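Local coordinates for protein multiheme cytochrome cf (Carboxydothermus ferrireducens DSM 11255, PDB 6QVM) that carries eleven c-type hemes within the S-layer and probably passes electrons to insoluble extracellular Fe(III) substrates, at residues C386-H391 against S579-Y584; Y560-V563 against S569-N572; A378-C383 against E396-Y401; S313-H318 against G330-V335. One frame throughout, in Å; residues are numbered along the deposited sequence.

Contact 1: residues C386-H391 against S579-Y584. With HEC (heme c), chain J.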
# COMPACT_ATOMS: atom_id res chain seq x y z
N CYS A 386 0.99 2.45 -13.01
CA CYS A 386 1.69 3.73 -12.90
C CYS A 386 3.19 3.59 -13.09
O CYS A 386 3.79 4.40 -13.80
CB CYS A 386 1.41 4.39 -11.55
SG CYS A 386 -0.34 4.71 -11.21
N HIS A 387 3.81 2.59 -12.47
CA HIS A 387 5.23 2.30 -12.68
C HIS A 387 5.38 1.36 -13.87
O HIS A 387 5.72 0.19 -13.74
CB HIS A 387 5.84 1.69 -11.42
CG HIS A 387 5.66 2.50 -10.18
ND1 HIS A 387 6.68 3.26 -9.65
CD2 HIS A 387 4.61 2.62 -9.33
CE1 HIS A 387 6.25 3.85 -8.54
NE2 HIS A 387 5.00 3.47 -8.33
N GLU A 388 5.14 1.91 -15.06
CA GLU A 388 4.95 1.05 -16.23
C GLU A 388 6.24 0.43 -16.73
O GLU A 388 6.18 -0.53 -17.51
CB GLU A 388 4.27 1.83 -17.36
CG GLU A 388 5.22 2.65 -18.22
CD GLU A 388 5.77 3.88 -17.52
OE1 GLU A 388 7.00 4.07 -17.53
OE2 GLU A 388 4.97 4.66 -16.97
N GLY A 389 7.40 0.95 -16.33
CA GLY A 389 8.67 0.38 -16.73
C GLY A 389 9.36 1.08 -17.88
O GLY A 389 10.44 0.65 -18.30
N ALA A 390 8.77 2.15 -18.42
CA ALA A 390 9.44 2.96 -19.42
C ALA A 390 10.16 4.11 -18.73
O ALA A 390 11.31 3.96 -18.31
CB ALA A 390 8.45 3.48 -20.46
N HIS A 391 9.49 5.26 -18.60
CA HIS A 391 10.05 6.38 -17.85
C HIS A 391 9.95 6.16 -16.34
O HIS A 391 10.68 6.82 -15.58
CB HIS A 391 9.32 7.67 -18.22
CG HIS A 391 9.77 8.27 -19.51
ND1 HIS A 391 8.96 9.08 -20.28
CD2 HIS A 391 10.95 8.19 -20.17
CE1 HIS A 391 9.62 9.47 -21.35
NE2 HIS A 391 10.82 8.94 -21.32
N SER A 579 0.16 -1.10 -26.73
CA SER A 579 -0.47 0.16 -27.13
C SER A 579 -1.30 0.79 -26.01
O SER A 579 -1.70 1.95 -26.15
CB SER A 579 -1.35 -0.07 -28.36
OG SER A 579 -2.20 -1.18 -28.17
N SER A 580 -1.56 0.07 -24.92
CA SER A 580 -2.22 0.69 -23.78
C SER A 580 -1.33 1.73 -23.11
O SER A 580 -1.84 2.55 -22.33
CB SER A 580 -2.63 -0.38 -22.77
OG SER A 580 -1.49 -0.91 -22.11
N LEU A 581 -0.03 1.73 -23.41
CA LEU A 581 0.91 2.65 -22.80
C LEU A 581 0.91 4.03 -23.45
O LEU A 581 1.59 4.93 -22.94
CB LEU A 581 2.33 2.07 -22.86
CG LEU A 581 2.58 0.73 -22.16
CD1 LEU A 581 4.04 0.34 -22.29
CD2 LEU A 581 2.17 0.80 -20.70
N GLY A 582 0.18 4.21 -24.55
CA GLY A 582 0.14 5.51 -25.21
C GLY A 582 1.51 5.94 -25.71
O GLY A 582 2.25 5.16 -26.33
N SER A 583 1.86 7.20 -25.43
CA SER A 583 3.12 7.75 -25.89
C SER A 583 4.33 7.20 -25.16
O SER A 583 5.46 7.50 -25.55
CB SER A 583 3.10 9.28 -25.76
OG SER A 583 2.99 9.67 -24.41
N TYR A 584 4.13 6.40 -24.10
CA TYR A 584 5.24 5.70 -23.46
C TYR A 584 5.65 4.44 -24.22
O TYR A 584 6.69 3.86 -23.91
CB TYR A 584 4.88 5.34 -22.01
CG TYR A 584 4.77 6.56 -21.12
CD1 TYR A 584 5.90 7.17 -20.61
CD2 TYR A 584 3.53 7.11 -20.81
CE1 TYR A 584 5.81 8.29 -19.80
CE2 TYR A 584 3.43 8.22 -20.00
CZ TYR A 584 4.57 8.81 -19.50
OH TYR A 584 4.48 9.92 -18.70
FE HEC J . 4.23 4.11 -6.64
CHA HEC J . 6.35 6.62 -5.76
CHB HEC J . 6.38 1.80 -5.25
CHC HEC J . 1.85 1.65 -7.01
CHD HEC J . 2.31 6.27 -8.54
NA HEC J . 6.02 4.19 -5.67
C1A HEC J . 6.76 5.33 -5.46
C2A HEC J . 8.02 4.96 -4.87
C3A HEC J . 8.03 3.63 -4.73
C4A HEC J . 6.78 3.12 -5.24
CMA HEC J . 9.19 2.79 -4.15
CAA HEC J . 9.16 5.93 -4.48
CBA HEC J . 9.01 6.31 -3.01
CGA HEC J . 10.20 7.14 -2.60
O1A HEC J . 10.66 7.99 -3.41
O2A HEC J . 10.68 6.95 -1.45
NB HEC J . 4.14 2.10 -6.22
C1B HEC J . 5.12 1.36 -5.59
C2B HEC J . 4.61 0.03 -5.36
C3B HEC J . 3.35 -0.02 -5.86
C4B HEC J . 3.03 1.29 -6.40
CMB HEC J . 5.43 -1.10 -4.70
CAB HEC J . 2.40 -1.24 -5.86
CBB HEC J . 2.10 -1.77 -4.43
NC HEC J . 2.45 3.97 -7.65
C1C HEC J . 1.58 2.89 -7.59
C2C HEC J . 0.35 3.25 -8.28
C3C HEC J . 0.44 4.55 -8.65
C4C HEC J . 1.78 5.01 -8.29
CMC HEC J . -0.90 2.34 -8.38
CAC HEC J . -0.60 5.41 -9.42
CBC HEC J . -1.97 5.53 -8.70
ND HEC J . 4.32 6.12 -7.08
C1D HEC J . 3.41 6.81 -7.90
C2D HEC J . 3.82 8.19 -7.97
C3D HEC J . 5.08 8.29 -7.11
C4D HEC J . 5.31 6.96 -6.59
CMD HEC J . 3.14 9.33 -8.76
CAD HEC J . 5.91 9.55 -6.81
CBD HEC J . 5.40 10.06 -5.46
CGD HEC J . 6.00 11.40 -5.10
O1D HEC J . 7.10 11.71 -5.62
O2D HEC J . 5.37 12.13 -4.28
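Glu-388, Ala-390 and His-391 meet Leu-581 and Tyr-584 where the loop that follows a CXXCH heme-attachment motif runs past a 3-10 turn between helix 573-576 and strand 589-593. The motif supplies the start of the segment. Cys-386 is its second cysteine, tied by a thioether from SG to CAC of the heme. His-387 is the axial ligand, its NE2 2.0 Å from FE, with His-243 as the other axial histidine. His-387 ND1 makes a weak hydrogen bond to the carbonyl of Arg-393, which may help to orient the imidazole. Glu-388 then turns toward the 3-10 turn, CB lying 4.1 Å from Leu-581 CD2. With CG between the backbone N and the carbonyl carbon (chi1 84°) and a second bend at chi2, its carboxylate folds back along its own loop. There OE1 accepts from Ala-390 N at 2.8 Å through its anti lone pair, at a rather bent 134°, while OE2 takes its hydrogen bond from His-392 ND1. Glu-388 and Tyr-584 also line the pocket of a second heme, which places the contact between heme sites. Ala-390 packs CB against Tyr-584 CB at 4.3 Å, and Ile-575 adds to this apolar patch. His-391, which is poorly ordered, ends the contact rim to rim with Tyr-584: the planes stand nearly perpendicular, at 85°, and ND1 reaches the edge of the phenol ring 3.3 Å from CE1.

Contact 2: residues Y560-V563 against S569-N572. With HEC (heme c), chain M.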
# COMPACT_ATOMS: atom_id res chain seq x y z
N TYR A 560 16.32 -3.86 -14.48
CA TYR A 560 16.68 -4.89 -15.44
C TYR A 560 17.62 -5.92 -14.84
O TYR A 560 17.62 -7.08 -15.27
CB TYR A 560 17.32 -4.27 -16.68
CG TYR A 560 16.36 -3.47 -17.54
CD1 TYR A 560 15.50 -4.11 -18.43
CD2 TYR A 560 16.31 -2.09 -17.46
CE1 TYR A 560 14.62 -3.39 -19.21
CE2 TYR A 560 15.42 -1.36 -18.24
CZ TYR A 560 14.58 -2.02 -19.12
OH TYR A 560 13.71 -1.31 -19.90
N PHE A 561 18.43 -5.52 -13.85
CA PHE A 561 19.36 -6.39 -13.13
C PHE A 561 20.47 -6.93 -14.02
O PHE A 561 21.39 -7.59 -13.53
CB PHE A 561 18.61 -7.54 -12.46
CG PHE A 561 17.69 -7.11 -11.36
CD1 PHE A 561 18.17 -6.88 -10.08
CD2 PHE A 561 16.34 -6.92 -11.60
CE1 PHE A 561 17.33 -6.48 -9.06
CE2 PHE A 561 15.48 -6.52 -10.59
CZ PHE A 561 15.98 -6.29 -9.32
N LYS A 562 20.43 -6.62 -15.32
CA LYS A 562 21.51 -6.99 -16.22
C LYS A 562 22.65 -5.99 -16.09
O LYS A 562 22.44 -4.78 -16.19
CB LYS A 562 21.00 -7.04 -17.66
CG LYS A 562 19.88 -8.04 -17.90
CD LYS A 562 20.38 -9.47 -17.78
CE LYS A 562 19.24 -10.45 -18.00
NZ LYS A 562 19.71 -11.84 -18.22
N VAL A 563 23.86 -6.50 -15.87
CA VAL A 563 25.00 -5.63 -15.61
C VAL A 563 25.62 -5.21 -16.93
O VAL A 563 25.86 -6.05 -17.82
CB VAL A 563 26.03 -6.36 -14.73
CG1 VAL A 563 26.99 -5.38 -14.12
CG2 VAL A 563 25.34 -7.16 -13.64
N SER A 569 22.81 -1.89 -23.39
CA SER A 569 21.66 -1.29 -24.05
C SER A 569 20.57 -2.35 -24.18
O SER A 569 20.83 -3.45 -24.66
CB SER A 569 22.03 -0.74 -25.42
OG SER A 569 22.22 0.66 -25.36
N ILE A 570 19.36 -2.00 -23.75
CA ILE A 570 18.23 -2.92 -23.76
C ILE A 570 17.08 -2.29 -24.53
O ILE A 570 16.77 -1.11 -24.35
CB ILE A 570 17.78 -3.31 -22.34
CG1 ILE A 570 18.98 -3.77 -21.51
CG2 ILE A 570 16.71 -4.39 -22.39
CD1 ILE A 570 18.61 -4.60 -20.29
N ASP A 571 16.45 -3.09 -25.39
CA ASP A 571 15.16 -2.77 -25.96
C ASP A 571 14.11 -3.59 -25.22
O ASP A 571 14.13 -4.83 -25.26
CB ASP A 571 15.11 -3.04 -27.46
CG ASP A 571 15.81 -1.96 -28.27
OD1 ASP A 571 16.47 -1.09 -27.66
OD2 ASP A 571 15.69 -1.97 -29.52
N ASN A 572 13.21 -2.90 -24.53
CA ASN A 572 12.15 -3.53 -23.75
C ASN A 572 11.00 -3.84 -24.70
O ASN A 572 10.22 -2.96 -25.06
CB ASN A 572 11.72 -2.62 -22.60
CG ASN A 572 10.90 -3.34 -21.56
OD1 ASN A 572 10.08 -4.21 -21.88
ND2 ASN A 572 11.10 -2.99 -20.30
FE HEC M . 17.52 -11.96 -7.48
CHA HEC M . 17.51 -13.67 -10.45
CHB HEC M . 20.10 -10.00 -8.62
CHC HEC M . 17.08 -9.86 -4.81
CHD HEC M . 15.61 -14.37 -5.99
NA HEC M . 18.63 -11.88 -9.18
C1A HEC M . 18.43 -12.64 -10.31
C2A HEC M . 19.35 -12.18 -11.33
C3A HEC M . 20.06 -11.17 -10.82
C4A HEC M . 19.63 -10.97 -9.46
CMA HEC M . 21.16 -10.38 -11.55
CAA HEC M . 19.46 -12.73 -12.76
CBA HEC M . 18.53 -11.80 -13.55
CGA HEC M . 18.51 -12.12 -15.02
O1A HEC M . 19.50 -12.73 -15.52
O2A HEC M . 17.50 -11.76 -15.68
NB HEC M . 18.44 -10.25 -6.81
C1B HEC M . 19.43 -9.56 -7.49
C2B HEC M . 19.63 -8.29 -6.81
C3B HEC M . 18.80 -8.26 -5.75
C4B HEC M . 18.03 -9.49 -5.74
CMB HEC M . 20.69 -7.24 -7.24
CAB HEC M . 18.65 -7.12 -4.70
CBB HEC M . 18.16 -5.81 -5.36
NC HEC M . 16.60 -12.13 -5.70
C1C HEC M . 16.44 -11.10 -4.79
C2C HEC M . 15.47 -11.52 -3.79
C3C HEC M . 15.00 -12.74 -4.15
C4C HEC M . 15.74 -13.16 -5.34
CMC HEC M . 14.94 -10.60 -2.66
CAC HEC M . 13.96 -13.66 -3.43
CBC HEC M . 12.59 -12.99 -3.20
ND HEC M . 16.67 -13.75 -8.14
C1D HEC M . 15.95 -14.60 -7.31
C2D HEC M . 15.59 -15.78 -8.06
C3D HEC M . 16.17 -15.57 -9.47
C4D HEC M . 16.83 -14.28 -9.41
CMD HEC M . 14.78 -16.97 -7.49
CAD HEC M . 16.14 -16.49 -10.72
CBD HEC M . 14.82 -17.24 -10.88
CGD HEC M . 14.68 -17.75 -12.30
O1D HEC M . 15.71 -18.01 -12.96
O2D HEC M . 13.51 -17.90 -12.76
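Tyr-560 is held by strand 567-572 at its ring, by Ile-570, and at its hydroxyl, by Asn-572. Ile-570 sits over one face of the ring, with CD1 3.7 Å from Tyr-560 CD1, and the two side chains run in opposite directions. At the far end Asn-572 ND2 donates to Tyr-560 OH at 3.1 Å, nearly straight at 159° and close to the amide plane. A phenylalanine in place of Tyr-560 would probably keep the apolar contact but leave that N-H without its mate. Lys-562 brushes Ile-570 CD1 with CB at 4.3 Å, then bends at chi2 (-69°) away from the strand. Further out, Asn-572 ND2 also donates to Asp-399 OD2, while its OD1 accepts from Ile-575 N, and Tyr-401 meets the tyrosine ring edge-to-face. Lys-562 NZ reaches heme O1A at 2.9 Å, and this lysine-propionate hydrogen bond ties the loop to the heme. Strand 567-572 of the antiparallel sheet passes into helix 573-576 through an asparagine N-cap.

Contact 3: residues A378-C383 against E396-Y401. With CA (calcium ion), chain S; HEC (heme c), chain J; NGA (2-acetamido-2-deoxy-beta-D-galactopyranose), chain D.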
# COMPACT_ATOMS: atom_id res chain seq x y z
N ALA A 378 -1.33 -8.48 -4.64
CA ALA A 378 0.12 -8.53 -4.52
C ALA A 378 0.81 -8.69 -5.87
O ALA A 378 2.04 -8.60 -5.93
CB ALA A 378 0.53 -9.67 -3.59
N ALA A 379 0.05 -8.92 -6.94
CA ALA A 379 0.64 -9.00 -8.27
C ALA A 379 1.21 -7.65 -8.68
O ALA A 379 0.69 -6.60 -8.32
CB ALA A 379 -0.40 -9.47 -9.29
N SER A 380 2.29 -7.70 -9.46
CA SER A 380 2.98 -6.48 -9.87
C SER A 380 2.08 -5.56 -10.68
O SER A 380 2.36 -4.36 -10.76
CB SER A 380 4.22 -6.83 -10.68
OG SER A 380 5.15 -7.55 -9.88
N ALA A 381 1.02 -6.09 -11.29
CA ALA A 381 0.13 -5.26 -12.10
C ALA A 381 -0.54 -4.18 -11.26
O ALA A 381 -0.95 -3.15 -11.80
CB ALA A 381 -0.92 -6.14 -12.78
N THR A 382 -0.68 -4.41 -9.95
CA THR A 382 -1.23 -3.39 -9.07
C THR A 382 -0.39 -2.11 -9.13
O THR A 382 -0.93 -1.00 -9.08
CB THR A 382 -1.31 -3.92 -7.64
OG1 THR A 382 -2.21 -5.04 -7.61
CG2 THR A 382 -1.80 -2.85 -6.68
N CYS A 383 0.92 -2.26 -9.28
CA CYS A 383 1.83 -1.13 -9.33
C CYS A 383 2.20 -0.70 -10.75
O CYS A 383 2.46 0.49 -10.98
CB CYS A 383 3.13 -1.46 -8.58
SG CYS A 383 2.89 -2.47 -7.10
N GLU A 396 9.93 -2.85 -15.47
CA GLU A 396 10.81 -3.60 -16.36
C GLU A 396 11.31 -4.90 -15.76
O GLU A 396 11.83 -5.74 -16.50
CB GLU A 396 12.01 -2.74 -16.77
CG GLU A 396 12.92 -2.36 -15.61
CD GLU A 396 12.57 -1.00 -15.00
OE1 GLU A 396 13.50 -0.30 -14.55
OE2 GLU A 396 11.37 -0.64 -14.99
N TYR A 397 11.17 -5.10 -14.45
CA TYR A 397 11.78 -6.24 -13.78
C TYR A 397 11.28 -7.58 -14.31
O TYR A 397 11.99 -8.59 -14.16
CB TYR A 397 11.54 -6.15 -12.27
CG TYR A 397 10.36 -6.95 -11.79
CD1 TYR A 397 9.06 -6.48 -11.97
CD2 TYR A 397 10.52 -8.18 -11.17
CE1 TYR A 397 7.97 -7.21 -11.55
CE2 TYR A 397 9.44 -8.92 -10.74
CZ TYR A 397 8.16 -8.43 -10.93
OH TYR A 397 7.07 -9.16 -10.50
N ASN A 398 10.09 -7.63 -14.90
CA ASN A 398 9.53 -8.87 -15.44
C ASN A 398 9.26 -8.78 -16.94
O ASN A 398 8.47 -9.56 -17.47
CB ASN A 398 8.26 -9.27 -14.69
CG ASN A 398 7.15 -8.23 -14.80
OD1 ASN A 398 7.28 -7.23 -15.50
ND2 ASN A 398 6.06 -8.48 -14.09
N ASP A 399 9.90 -7.84 -17.63
CA ASP A 399 9.64 -7.61 -19.04
C ASP A 399 10.50 -8.53 -19.90
O ASP A 399 11.32 -9.32 -19.42
CB ASP A 399 9.88 -6.14 -19.38
CG ASP A 399 8.76 -5.24 -18.91
OD1 ASP A 399 7.80 -5.76 -18.31
OD2 ASP A 399 8.85 -4.01 -19.15
N GLU A 400 10.32 -8.41 -21.22
CA GLU A 400 11.09 -9.15 -22.21
C GLU A 400 12.13 -8.22 -22.82
O GLU A 400 11.79 -7.13 -23.29
CB GLU A 400 10.17 -9.71 -23.29
CG GLU A 400 10.85 -10.48 -24.40
CD GLU A 400 9.87 -11.00 -25.44
OE1 GLU A 400 10.23 -11.92 -26.20
OE2 GLU A 400 8.73 -10.47 -25.48
N TYR A 401 13.39 -8.65 -22.80
CA TYR A 401 14.52 -7.80 -23.18
C TYR A 401 15.17 -8.29 -24.46
O TYR A 401 15.37 -9.50 -24.65
CB TYR A 401 15.60 -7.78 -22.10
CG TYR A 401 15.14 -7.65 -20.67
CD1 TYR A 401 14.02 -6.90 -20.33
CD2 TYR A 401 15.83 -8.29 -19.65
CE1 TYR A 401 13.60 -6.79 -19.02
CE2 TYR A 401 15.43 -8.18 -18.34
CZ TYR A 401 14.31 -7.43 -18.03
OH TYR A 401 13.92 -7.34 -16.71
CA CA S . 6.30 -5.27 -16.53
FE HEC J . 4.23 4.11 -6.64
CHA HEC J . 6.35 6.62 -5.76
CHB HEC J . 6.38 1.80 -5.25
CHC HEC J . 1.85 1.65 -7.01
CHD HEC J . 2.31 6.27 -8.54
NA HEC J . 6.02 4.19 -5.67
C1A HEC J . 6.76 5.33 -5.46
C2A HEC J . 8.02 4.96 -4.87
C3A HEC J . 8.03 3.63 -4.73
C4A HEC J . 6.78 3.12 -5.24
CMA HEC J . 9.19 2.79 -4.15
CAA HEC J . 9.16 5.93 -4.48
CBA HEC J . 9.01 6.31 -3.01
CGA HEC J . 10.20 7.14 -2.60
O1A HEC J . 10.66 7.99 -3.41
O2A HEC J . 10.68 6.95 -1.45
NB HEC J . 4.14 2.10 -6.22
C1B HEC J . 5.12 1.36 -5.59
C2B HEC J . 4.61 0.03 -5.36
C3B HEC J . 3.35 -0.02 -5.86
C4B HEC J . 3.03 1.29 -6.40
CMB HEC J . 5.43 -1.10 -4.70
CAB HEC J . 2.40 -1.24 -5.86
CBB HEC J . 2.10 -1.77 -4.43
NC HEC J . 2.45 3.97 -7.65
C1C HEC J . 1.58 2.89 -7.59
C2C HEC J . 0.35 3.25 -8.28
C3C HEC J . 0.44 4.55 -8.65
C4C HEC J . 1.78 5.01 -8.29
CMC HEC J . -0.90 2.34 -8.38
CAC HEC J . -0.60 5.41 -9.42
CBC HEC J . -1.97 5.53 -8.70
ND HEC J . 4.32 6.12 -7.08
C1D HEC J . 3.41 6.81 -7.90
C2D HEC J . 3.82 8.19 -7.97
C3D HEC J . 5.08 8.29 -7.11
C4D HEC J . 5.31 6.96 -6.59
CMD HEC J . 3.14 9.33 -8.76
CAD HEC J . 5.91 9.55 -6.81
CBD HEC J . 5.40 10.06 -5.46
CGD HEC J . 6.00 11.40 -5.10
O1D HEC J . 7.10 11.71 -5.62
O2D HEC J . 5.37 12.13 -4.28
C1 NGA D . 7.26 -13.39 -24.51
C2 NGA D . 6.94 -13.77 -25.96
C3 NGA D . 6.15 -12.65 -26.66
C4 NGA D . 4.95 -12.32 -25.77
C5 NGA D . 5.35 -12.02 -24.32
C6 NGA D . 4.13 -11.80 -23.44
C7 NGA D . 8.67 -15.39 -26.60
C8 NGA D . 7.77 -16.48 -26.08
N2 NGA D . 8.21 -14.13 -26.57
O3 NGA D . 5.67 -12.95 -27.97
O4 NGA D . 4.09 -13.43 -25.75
O5 NGA D . 6.08 -13.10 -23.79
O6 NGA D . 3.52 -10.58 -23.79
O7 NGA D . 9.78 -15.69 -27.05
O HOH W 1 6.72 -3.12 -17.70
O HOH W 2 4.07 -4.29 -17.15
O HOH W 3 4.80 -7.12 -17.68
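Ser-380 and Tyr-397 join the approach to a CXXCH motif, whose first cysteine, Cys-383, is bonded to the heme, to a calcium-binding loop. In segment 396-401, Glu-396 comes first; its carbonyl O accepts from two donors on opposite faces of its plane, Asp-399 N and Tyr-401 OH, the latter at 2.6 Å. Tyr-397 follows and sends its hydroxyl to Ser-380, where OG donates to OH at 2.6 Å near the ring plane. The same OH bonds to the carbonyl of Ile-471, and Asn-398 CB lies 3.7 Å above the ring centre. An alanine at Tyr-397 would probably leave Ser-380 OG and the Ile-471 carbonyl without this shared partner and open a gap under Asn-398. Asp-399 OD1 binds the calcium ion at 2.4 Å, and its OD2 accepts from a metal-bound water. Beyond it Glu-400 OE1 accepts a hydrogen bond from the acetamido N2 of a bound N-acetylgalactosamine at 3.0 Å. Asn-398, Asp-399, Glu-384, the carbonyl of Gly-395 and three waters complete a seven-coordinate calcium site, which Ser-380 and Tyr-397 link to the CXXCH segment.

Contact 4: residues S313-H318 against G330-V335. With HEC (heme c), chain H.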
# COMPACT_ATOMS: atom_id res chain seq x y z
N SER A 313 -2.26 15.15 -19.10
CA SER A 313 -1.09 14.33 -19.39
C SER A 313 -0.47 13.64 -18.18
O SER A 313 0.34 12.72 -18.36
CB SER A 313 -0.02 15.19 -20.08
OG SER A 313 -0.50 15.68 -21.33
N CYS A 314 -0.83 14.04 -16.95
CA CYS A 314 -0.05 13.56 -15.81
C CYS A 314 -0.91 13.09 -14.66
O CYS A 314 -0.55 12.13 -13.96
CB CYS A 314 0.91 14.64 -15.31
SG CYS A 314 1.79 15.56 -16.60
N ALA A 315 -2.05 13.75 -14.46
CA ALA A 315 -2.83 13.56 -13.24
C ALA A 315 -3.27 12.11 -13.06
O ALA A 315 -3.40 11.64 -11.92
CB ALA A 315 -4.03 14.50 -13.26
N LYS A 316 -3.47 11.39 -14.16
CA LYS A 316 -4.03 10.05 -14.09
C LYS A 316 -3.19 9.10 -13.25
O LYS A 316 -3.70 8.09 -12.77
CB LYS A 316 -4.19 9.47 -15.50
CG LYS A 316 -2.87 9.34 -16.24
CD LYS A 316 -3.07 9.18 -17.73
CE LYS A 316 -1.81 8.67 -18.41
NZ LYS A 316 -2.03 8.49 -19.87
N CYS A 317 -1.90 9.39 -13.07
CA CYS A 317 -1.06 8.61 -12.18
C CYS A 317 -0.78 9.32 -10.87
O CYS A 317 -0.11 8.75 -10.00
CB CYS A 317 0.27 8.26 -12.87
SG CYS A 317 0.07 7.29 -14.38
N HIS A 318 -1.29 10.53 -10.69
CA HIS A 318 -0.98 11.35 -9.52
C HIS A 318 -2.17 11.57 -8.60
O HIS A 318 -2.00 12.19 -7.54
CB HIS A 318 -0.39 12.70 -9.95
CG HIS A 318 0.82 12.61 -10.82
ND1 HIS A 318 1.37 13.71 -11.44
CD2 HIS A 318 1.59 11.55 -11.17
CE1 HIS A 318 2.43 13.33 -12.14
NE2 HIS A 318 2.59 12.03 -11.99
N GLY A 330 -5.89 5.96 -17.50
CA GLY A 330 -6.92 6.66 -16.75
C GLY A 330 -7.29 8.02 -17.32
O GLY A 330 -6.53 8.63 -18.07
N THR A 331 -8.47 8.48 -16.94
CA THR A 331 -9.01 9.77 -17.38
C THR A 331 -9.54 10.50 -16.16
O THR A 331 -10.70 10.28 -15.75
CB THR A 331 -10.10 9.60 -18.43
OG1 THR A 331 -9.65 8.69 -19.44
CG2 THR A 331 -10.45 10.94 -19.07
N PRO A 332 -8.75 11.37 -15.54
CA PRO A 332 -9.17 12.05 -14.30
C PRO A 332 -9.95 13.33 -14.51
O PRO A 332 -10.10 14.09 -13.55
CB PRO A 332 -7.82 12.35 -13.63
CG PRO A 332 -6.91 12.61 -14.78
CD PRO A 332 -7.36 11.71 -15.90
N TYR A 333 -10.45 13.59 -15.71
CA TYR A 333 -11.11 14.85 -16.01
C TYR A 333 -12.21 14.61 -17.03
O TYR A 333 -12.30 13.54 -17.65
CB TYR A 333 -10.13 15.88 -16.56
CG TYR A 333 -9.56 15.44 -17.89
CD1 TYR A 333 -8.47 14.59 -17.95
CD2 TYR A 333 -10.15 15.83 -19.09
CE1 TYR A 333 -7.96 14.16 -19.16
CE2 TYR A 333 -9.64 15.40 -20.31
CZ TYR A 333 -8.55 14.57 -20.33
OH TYR A 333 -8.04 14.15 -21.53
N SER A 334 -13.03 15.64 -17.22
CA SER A 334 -13.84 15.80 -18.41
C SER A 334 -13.69 17.25 -18.86
O SER A 334 -13.42 18.14 -18.04
CB SER A 334 -15.31 15.44 -18.18
OG SER A 334 -15.91 16.32 -17.25
N VAL A 335 -13.86 17.49 -20.15
CA VAL A 335 -13.64 18.80 -20.75
C VAL A 335 -14.96 19.33 -21.31
O VAL A 335 -15.51 18.76 -22.25
CB VAL A 335 -12.56 18.75 -21.85
CG1 VAL A 335 -12.63 17.44 -22.61
CG2 VAL A 335 -12.68 19.93 -22.80
FE HEC H . 5.21 11.17 -13.03
CHA HEC H . 7.46 10.48 -10.49
CHB HEC H . 6.19 14.47 -12.92
CHC HEC H . 3.17 11.85 -15.72
CHD HEC H . 3.92 8.02 -12.85
NA HEC H . 6.57 12.27 -11.92
C1A HEC H . 7.37 11.79 -10.90
C2A HEC H . 8.12 12.90 -10.35
C3A HEC H . 7.78 14.00 -11.02
C4A HEC H . 6.79 13.63 -12.02
CMA HEC H . 8.33 15.42 -10.76
CAA HEC H . 9.16 12.80 -9.21
CBA HEC H . 10.49 12.39 -9.84
CGA HEC H . 11.59 12.38 -8.81
O1A HEC H . 11.47 11.65 -7.78
O2A HEC H . 12.60 13.09 -9.03
NB HEC H . 4.73 12.85 -14.10
C1B HEC H . 5.34 14.09 -13.94
C2B HEC H . 4.91 14.93 -15.04
C3B HEC H . 4.07 14.21 -15.82
C4B HEC H . 3.94 12.89 -15.24
CMB HEC H . 5.35 16.40 -15.22
CAB HEC H . 3.34 14.67 -17.11
CBB HEC H . 4.33 15.08 -18.22
NC HEC H . 3.79 10.14 -14.07
C1C HEC H . 3.09 10.59 -15.17
C2C HEC H . 2.26 9.51 -15.67
C3C HEC H . 2.47 8.44 -14.87
C4C HEC H . 3.43 8.82 -13.86
CMC HEC H . 1.31 9.60 -16.88
CAC HEC H . 1.81 7.04 -14.96
CBC HEC H . 2.22 6.32 -16.27
ND HEC H . 5.61 9.53 -11.84
C1D HEC H . 4.97 8.30 -12.00
C2D HEC H . 5.59 7.34 -11.13
C3D HEC H . 6.70 8.10 -10.38
C4D HEC H . 6.64 9.45 -10.89
CMD HEC H . 5.16 5.87 -11.01
CAD HEC H . 7.69 7.57 -9.32
CBD HEC H . 8.47 6.38 -9.87
CGD HEC H . 9.55 6.84 -10.81
O1D HEC H . 9.86 8.06 -10.79
O2D HEC H . 10.10 6.01 -11.58
O HOH W 4 -5.43 8.07 -20.55
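The ring of Pro-332 rests on the back of a CXXCH turn, CG 3.8 Å from Ala-315 CB and CD beside Lys-316 CB. On the heme side of this turn, the flat ring of His-318 carries Cys-314 O over the centre of one face, 3.4 Å above the plane, and directs its edge at the iron, with NE2 2.9 Å from FE, long for a coordination bond. In the other segment Thr-331 CG2 lies over one face of Tyr-333, toward its rim. Thioethers from Cys-314 and Cys-317 fasten the heme to the turn, and the two residues between them carry the contact. Lys-316 sets CG between its backbone N and carbonyl carbon (chi1 62°) and then runs extended, passing Gly-330 with CD 3.5 Å from O. This takes CE against heme CMC and NZ to the carbonyl of Ile-328. Gly-330 fits closely here: a CB on it would crowd Lys-316 CB. A water weakly bonded to Lys-316 NZ donates to Gly-330 O at 2.8 Å.

How the contacts relate
Following the chain, contact 4 comes first, closing a short loop behind one CXXCH turn before the others open. Contact 3 opens next at 378-383, and contact 1 opens at 386-391 before 396-401 closes contact 3, so the two cross around the same heme; Gly-389 CA lies 3.4 Å from Glu-396 OE2. Contact 1 then closes a long loop at 579-584, inside which contact 2 is nested. Contacts 2 and 3 meet through neighbouring strands 567-572 and 400-403 of one antiparallel sheet. Cys-317 CB touches Cys-386 SG at 4.0 Å, bringing contact 4 against contact 1, whereas the centres of contacts 2 and 4 stay about 30 Å apart.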